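Local coordinates for protein EreC (Klebsiella pneumoniae, PDB 6XCQ) that probably hydrolyses the macrolide lactone ring as an erythromycin esterase, the activity behind esterase-mediated macrolide resistance, at residues Ile195-Gly208 / Tyr257-Phe269. The protein carries 1 engineered substitution. Numbering follows the deposited sequence. Where two conformers were deposited one is given.
Sequences IDGQSAVISSAKWG and YTLETLRIMRTFF
Two helices of the all-helical part of this erythromycin esterase cross almost perpendicularly here: the axes of helix 200-208 and of residues 257-267 of helix 244-267 meet at a crossing angle of -89°, 8.7 Å apart. The backbones come nearest at Ser204 and Leu262, whose CA atoms are 5.1 Å apart, consistent with the small side chains of Ala200 and Ser204 on the facing side. Leu262 fills the centre of the crossing. Its CD2 presses on the backbone of helix 200-208, 3.6 Å from Ser204 N, while CD1 touches both Ile195 CG2 and Trp207 CE3.

Trp207 lies against Leu262 CB. Its CG is anti to the backbone N (chi1 173°), which carries the indole across helix 244-267. Leu262 CB sits over the five-membered ring in a CH-pi contact, 4.0 Å from the centroid and 17° off the normal; Leu259 O lies over the same face. The far end of the indole meets a methyl, Trp207 CZ3 to Leu259 CD2 at 3.9 Å, and Ile219 of helix 212-231 also packs on this tryptophan. NE1 passes close to the backbone at Arg263, whose side chain turns away to grip Glu260 side-on with NE and NH2.

Toward the end of the longer helix, Ser204 CB rests on Met265 CB at 3.8 Å, and the Met265 chain bends away beyond it. Ser203 CB touches Leu262 CD2, while its OG is hydrogen-bonded to Thr160 O. Arg266 folds back over helix 200-208: CG lies at the indole edge near Trp207 CD1, CD touches Ser204 O, and Gly208 CA sits over one guanidinium face, 3.9 Å from Arg266 NE.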
loop_
_atom_site.group_PDB
_atom_site.type_symbol
_atom_site.label_atom_id
_atom_site.label_comp_id
_atom_site.label_asym_id
_atom_site.label_seq_id
_atom_site.Cartn_x
_atom_site.Cartn_y
_atom_site.Cartn_z
ATOM N N ILE A 195 10.000 -20.205 -3.739
ATOM C CA ILE A 195 9.676 -18.777 -3.760
ATOM C C ILE A 195 9.723 -18.314 -2.307
ATOM O O ILE A 195 8.722 -18.343 -1.593
ATOM C CB ILE A 195 8.322 -18.504 -4.415
ATOM C CG1 ILE A 195 8.146 -19.334 -5.689
ATOM C CG2 ILE A 195 8.161 -17.017 -4.709
ATOM C CD1 ILE A 195 9.182 -19.074 -6.733
ATOM N N ASP A 196 10.910 -17.884 -1.853
ATOM C CA ASP A 196 11.089 -17.543 -0.443
ATOM C C ASP A 196 11.836 -16.225 -0.241
ATOM O O ASP A 196 12.497 -16.038 0.786
ATOM C CB ASP A 196 11.811 -18.670 0.305
ATOM C CG ASP A 196 13.207 -18.938 -0.232
ATOM O OD1 ASP A 196 13.689 -18.173 -1.096
ATOM O OD2 ASP A 196 13.824 -19.933 0.203
ATOM N N GLY A 197 11.752 -15.307 -1.197
ATOM C CA GLY A 197 12.423 -14.029 -1.056
ATOM C C GLY A 197 11.824 -13.169 0.050
ATOM O O GLY A 197 10.769 -13.455 0.617
ATOM N N GLN A 198 12.532 -12.090 0.375
ATOM C CA GLN A 198 12.032 -11.099 1.321
ATOM C C GLN A 198 11.616 -9.823 0.611
ATOM O O GLN A 198 11.294 -8.818 1.266
ATOM C CB GLN A 198 13.083 -10.809 2.397
ATOM C CG GLN A 198 13.151 -11.863 3.491
ATOM C CD GLN A 198 11.982 -11.789 4.465
ATOM O OE1 GLN A 198 11.216 -10.827 4.465
ATOM N NE2 GLN A 198 11.847 -12.807 5.306
ATOM N N SER A 199 11.614 -9.846 -0.718
ATOM C CA SER A 199 11.122 -8.729 -1.508
ATOM C C SER A 199 10.754 -9.258 -2.884
ATOM O O SER A 199 11.127 -10.373 -3.264
ATOM C CB SER A 199 12.167 -7.616 -1.602
ATOM O OG SER A 199 13.207 -8.015 -2.470
ATOM N N ALA A 200 10.032 -8.425 -3.638
ATOM C CA ALA A 200 9.578 -8.827 -4.968
ATOM C C ALA A 200 10.748 -9.175 -5.885
ATOM O O ALA A 200 10.650 -10.101 -6.697
ATOM C CB ALA A 200 8.724 -7.722 -5.596
ATOM N N VAL A 201 11.860 -8.444 -5.785
ATOM C CA VAL A 201 12.969 -8.704 -6.700
ATOM C C VAL A 201 13.602 -10.061 -6.405
ATOM O O VAL A 201 13.950 -10.810 -7.327
ATOM C CB VAL A 201 13.997 -7.557 -6.650
ATOM C CG1 VAL A 201 14.317 -7.218 -5.246
ATOM C CG2 VAL A 201 15.269 -7.939 -7.388
ATOM N N ILE A 202 13.743 -10.419 -5.128
ATOM C CA ILE A 202 14.307 -11.729 -4.810
ATOM C C ILE A 202 13.346 -12.840 -5.221
ATOM O O ILE A 202 13.724 -13.775 -5.935
ATOM C CB ILE A 202 14.663 -11.836 -3.316
ATOM C CG1 ILE A 202 15.582 -10.691 -2.862
ATOM C CG2 ILE A 202 15.317 -13.193 -3.044
ATOM C CD1 ILE A 202 16.836 -10.512 -3.705
ATOM N N SER A 203 12.092 -12.761 -4.764
ATOM C CA SER A 203 11.116 -13.806 -5.086
ATOM C C SER A 203 10.929 -13.965 -6.592
ATOM O O SER A 203 10.817 -15.092 -7.096
ATOM C CB SER A 203 9.771 -13.511 -4.420
ATOM O OG SER A 203 9.858 -13.532 -3.010
ATOM N N SER A 204 10.890 -12.855 -7.332
ATOM C CA SER A 204 10.725 -12.971 -8.777
ATOM C C SER A 204 11.933 -13.637 -9.421
ATOM O O SER A 204 11.774 -14.391 -10.389
ATOM C CB SER A 204 10.465 -11.602 -9.404
ATOM O OG SER A 204 11.576 -10.749 -9.234
ATOM N N ALA A 205 13.137 -13.392 -8.890
ATOM C CA ALA A 205 14.315 -14.110 -9.369
ATOM C C ALA A 205 14.191 -15.613 -9.123
ATOM O O ALA A 205 14.557 -16.419 -9.987
ATOM C CB ALA A 205 15.572 -13.554 -8.699
ATOM N N LYS A 206 13.670 -16.018 -7.957
ATOM C CA LYS A 206 13.461 -17.444 -7.713
ATOM C C LYS A 206 12.385 -18.017 -8.634
ATOM O O LYS A 206 12.479 -19.171 -9.067
ATOM C CB LYS A 206 13.085 -17.688 -6.248
ATOM C CG LYS A 206 14.172 -17.349 -5.238
ATOM C CD LYS A 206 15.108 -18.531 -5.028
ATOM C CE LYS A 206 15.582 -18.628 -3.583
ATOM N NZ LYS A 206 15.146 -19.921 -2.951
ATOM N N TRP A 207 11.355 -17.223 -8.937
ATOM C CA TRP A 207 10.313 -17.644 -9.869
ATOM C C TRP A 207 10.899 -17.955 -11.243
ATOM O O TRP A 207 10.583 -18.982 -11.853
ATOM C CB TRP A 207 9.246 -16.549 -9.962
ATOM C CG TRP A 207 8.178 -16.761 -11.027
ATOM C CD1 TRP A 207 8.118 -16.175 -12.248
ATOM C CD2 TRP A 207 7.022 -17.610 -10.930
ATOM N NE1 TRP A 207 7.000 -16.605 -12.934
ATOM C CE2 TRP A 207 6.313 -17.490 -12.143
ATOM C CE3 TRP A 207 6.525 -18.462 -9.936
ATOM C CZ2 TRP A 207 5.122 -18.187 -12.390
ATOM C CZ3 TRP A 207 5.345 -19.165 -10.183
ATOM C CH2 TRP A 207 4.657 -19.021 -11.403
ATOM N N GLY A 208 11.762 -17.071 -11.744
ATOM C CA GLY A 208 12.398 -17.273 -13.035
ATOM C C GLY A 208 13.322 -18.471 -13.091
ATOM O O GLY A 208 13.660 -18.925 -14.191
ATOM N N TYR A 257 -2.960 -13.858 -7.594
ATOM C CA TYR A 257 -2.359 -12.596 -8.020
ATOM C C TYR A 257 -0.877 -12.539 -7.679
ATOM O O TYR A 257 -0.117 -11.815 -8.341
ATOM C CB TYR A 257 -3.119 -11.424 -7.401
ATOM C CG TYR A 257 -4.358 -11.011 -8.188
ATOM C CD1 TYR A 257 -5.548 -11.741 -8.111
ATOM C CD2 TYR A 257 -4.330 -9.895 -9.014
ATOM C CE1 TYR A 257 -6.688 -11.357 -8.844
ATOM C CE2 TYR A 257 -5.442 -9.501 -9.733
ATOM C CZ TYR A 257 -6.615 -10.229 -9.654
ATOM O OH TYR A 257 -7.688 -9.817 -10.394
ATOM N N THR A 258 -0.435 -13.295 -6.670
ATOM C CA THR A 258 1.000 -13.337 -6.387
ATOM C C THR A 258 1.769 -13.993 -7.529
ATOM O O THR A 258 2.789 -13.466 -7.989
ATOM C CB THR A 258 1.266 -14.065 -5.072
ATOM O OG1 THR A 258 0.731 -13.286 -4.006
ATOM C CG2 THR A 258 2.751 -14.209 -4.849
ATOM N N LEU A 259 1.282 -15.136 -8.017
ATOM C CA LEU A 259 1.946 -15.807 -9.133
ATOM C C LEU A 259 1.947 -14.938 -10.394
ATOM O O LEU A 259 2.959 -14.859 -11.107
ATOM C CB LEU A 259 1.274 -17.163 -9.402
ATOM C CG LEU A 259 1.285 -18.199 -8.262
ATOM C CD1 LEU A 259 0.927 -19.619 -8.757
ATOM C CD2 LEU A 259 2.634 -18.210 -7.525
ATOM N N GLU A 260 0.826 -14.281 -10.698
ATOM C CA GLU A 260 0.794 -13.449 -11.899
ATOM C C GLU A 260 1.730 -12.249 -11.748
ATOM O O GLU A 260 2.421 -11.865 -12.700
ATOM C CB GLU A 260 -0.640 -13.007 -12.192
ATOM C CG GLU A 260 -0.781 -11.971 -13.319
ATOM C CD GLU A 260 -0.280 -12.455 -14.678
ATOM O OE1 GLU A 260 0.071 -13.647 -14.834
ATOM O OE2 GLU A 260 -0.243 -11.619 -15.607
ATOM N N THR A 261 1.811 -11.688 -10.544
ATOM C CA THR A 261 2.709 -10.560 -10.312
ATOM C C THR A 261 4.172 -10.996 -10.391
ATOM O O THR A 261 5.015 -10.253 -10.908
ATOM C CB THR A 261 2.375 -9.908 -8.971
ATOM O OG1 THR A 261 1.087 -9.308 -9.072
ATOM C CG2 THR A 261 3.394 -8.795 -8.614
ATOM N N LEU A 262 4.484 -12.218 -9.933
ATOM C CA LEU A 262 5.831 -12.762 -10.110
ATOM C C LEU A 262 6.182 -12.904 -11.589
ATOM O O LEU A 262 7.278 -12.529 -12.021
ATOM C CB LEU A 262 5.945 -14.108 -9.405
ATOM C CG LEU A 262 5.993 -14.076 -7.883
ATOM C CD1 LEU A 262 5.748 -15.482 -7.320
ATOM C CD2 LEU A 262 7.331 -13.507 -7.405
ATOM N N ARG A 263 5.258 -13.450 -12.380
ATOM C CA ARG A 263 5.466 -13.550 -13.821
ATOM C C ARG A 263 5.683 -12.181 -14.442
ATOM O O ARG A 263 6.573 -12.008 -15.284
ATOM C CB ARG A 263 4.272 -14.245 -14.478
ATOM C CG ARG A 263 4.419 -14.462 -15.989
ATOM C CD ARG A 263 3.062 -14.733 -16.674
ATOM N NE ARG A 263 2.210 -13.537 -16.699
ATOM C CZ ARG A 263 2.380 -12.517 -17.534
ATOM N NH1 ARG A 263 3.360 -12.547 -18.431
ATOM N NH2 ARG A 263 1.567 -11.477 -17.487
ATOM N N ILE A 264 4.882 -11.194 -14.042
ATOM C CA ILE A 264 5.031 -9.854 -14.600
ATOM C C ILE A 264 6.355 -9.233 -14.159
ATOM O O ILE A 264 7.093 -8.680 -14.977
ATOM C CB ILE A 264 3.834 -8.974 -14.205
ATOM C CG1 ILE A 264 2.558 -9.475 -14.890
ATOM C CG2 ILE A 264 4.094 -7.521 -14.594
ATOM C CD1 ILE A 264 1.296 -8.949 -14.222
ATOM N N MET A 265 6.659 -9.295 -12.855
ATOM C CA MET A 265 7.909 -8.729 -12.342
ATOM C C MET A 265 9.109 -9.260 -13.108
ATOM O O MET A 265 10.088 -8.534 -13.327
ATOM C CB MET A 265 8.070 -9.039 -10.848
ATOM C CG MET A 265 7.644 -7.926 -9.883
ATOM S SD MET A 265 5.979 -7.273 -10.184
ATOM C CE MET A 265 6.282 -5.659 -10.886
ATOM N N ARG A 266 9.046 -10.526 -13.532
ATOM C CA ARG A 266 10.125 -11.106 -14.323
ATOM C C ARG A 266 10.286 -10.383 -15.657
ATOM O O ARG A 266 11.399 -10.002 -16.033
ATOM C CB ARG A 266 9.879 -12.595 -14.537
ATOM C CG ARG A 266 10.496 -13.450 -13.448
ATOM C CD ARG A 266 11.980 -13.177 -13.347
ATOM N NE ARG A 266 12.692 -13.652 -14.528
ATOM C CZ ARG A 266 14.012 -13.593 -14.680
ATOM N NH1 ARG A 266 14.769 -13.074 -13.722
ATOM N NH2 ARG A 266 14.576 -14.052 -15.792
ATOM N N THR A 267 9.187 -10.190 -16.392
ATOM C CA THR A 267 9.279 -9.429 -17.636
ATOM C C THR A 267 9.683 -7.981 -17.376
ATOM O O THR A 267 10.418 -7.386 -18.172
ATOM C CB THR A 267 7.954 -9.473 -18.399
ATOM O OG1 THR A 267 6.922 -8.860 -17.615
ATOM C CG2 THR A 267 7.567 -10.896 -18.708
ATOM N N PHE A 268 9.224 -7.399 -16.259
ATOM C CA PHE A 268 9.408 -5.974 -15.991
ATOM C C PHE A 268 10.871 -5.577 -15.857
ATOM O O PHE A 268 11.172 -4.376 -15.843
ATOM C CB PHE A 268 8.643 -5.567 -14.734
ATOM N N PHE A 269 11.781 -6.542 -15.742
ATOM C CA PHE A 269 13.201 -6.298 -15.971
ATOM C C PHE A 269 13.729 -7.222 -17.058
ATOM O O PHE A 269 14.227 -6.748 -18.088
ATOM C CB PHE A 269 14.025 -6.500 -14.690
ATOM C CG PHE A 269 13.307 -6.132 -13.423
ATOM C CD1 PHE A 269 13.052 -4.808 -13.107
ATOM C CD2 PHE A 269 12.906 -7.119 -12.535
ATOM C CE1 PHE A 269 12.401 -4.474 -11.927
ATOM C CE2 PHE A 269 12.255 -6.796 -11.357
ATOM C CZ PHE A 269 12.001 -5.471 -11.053
#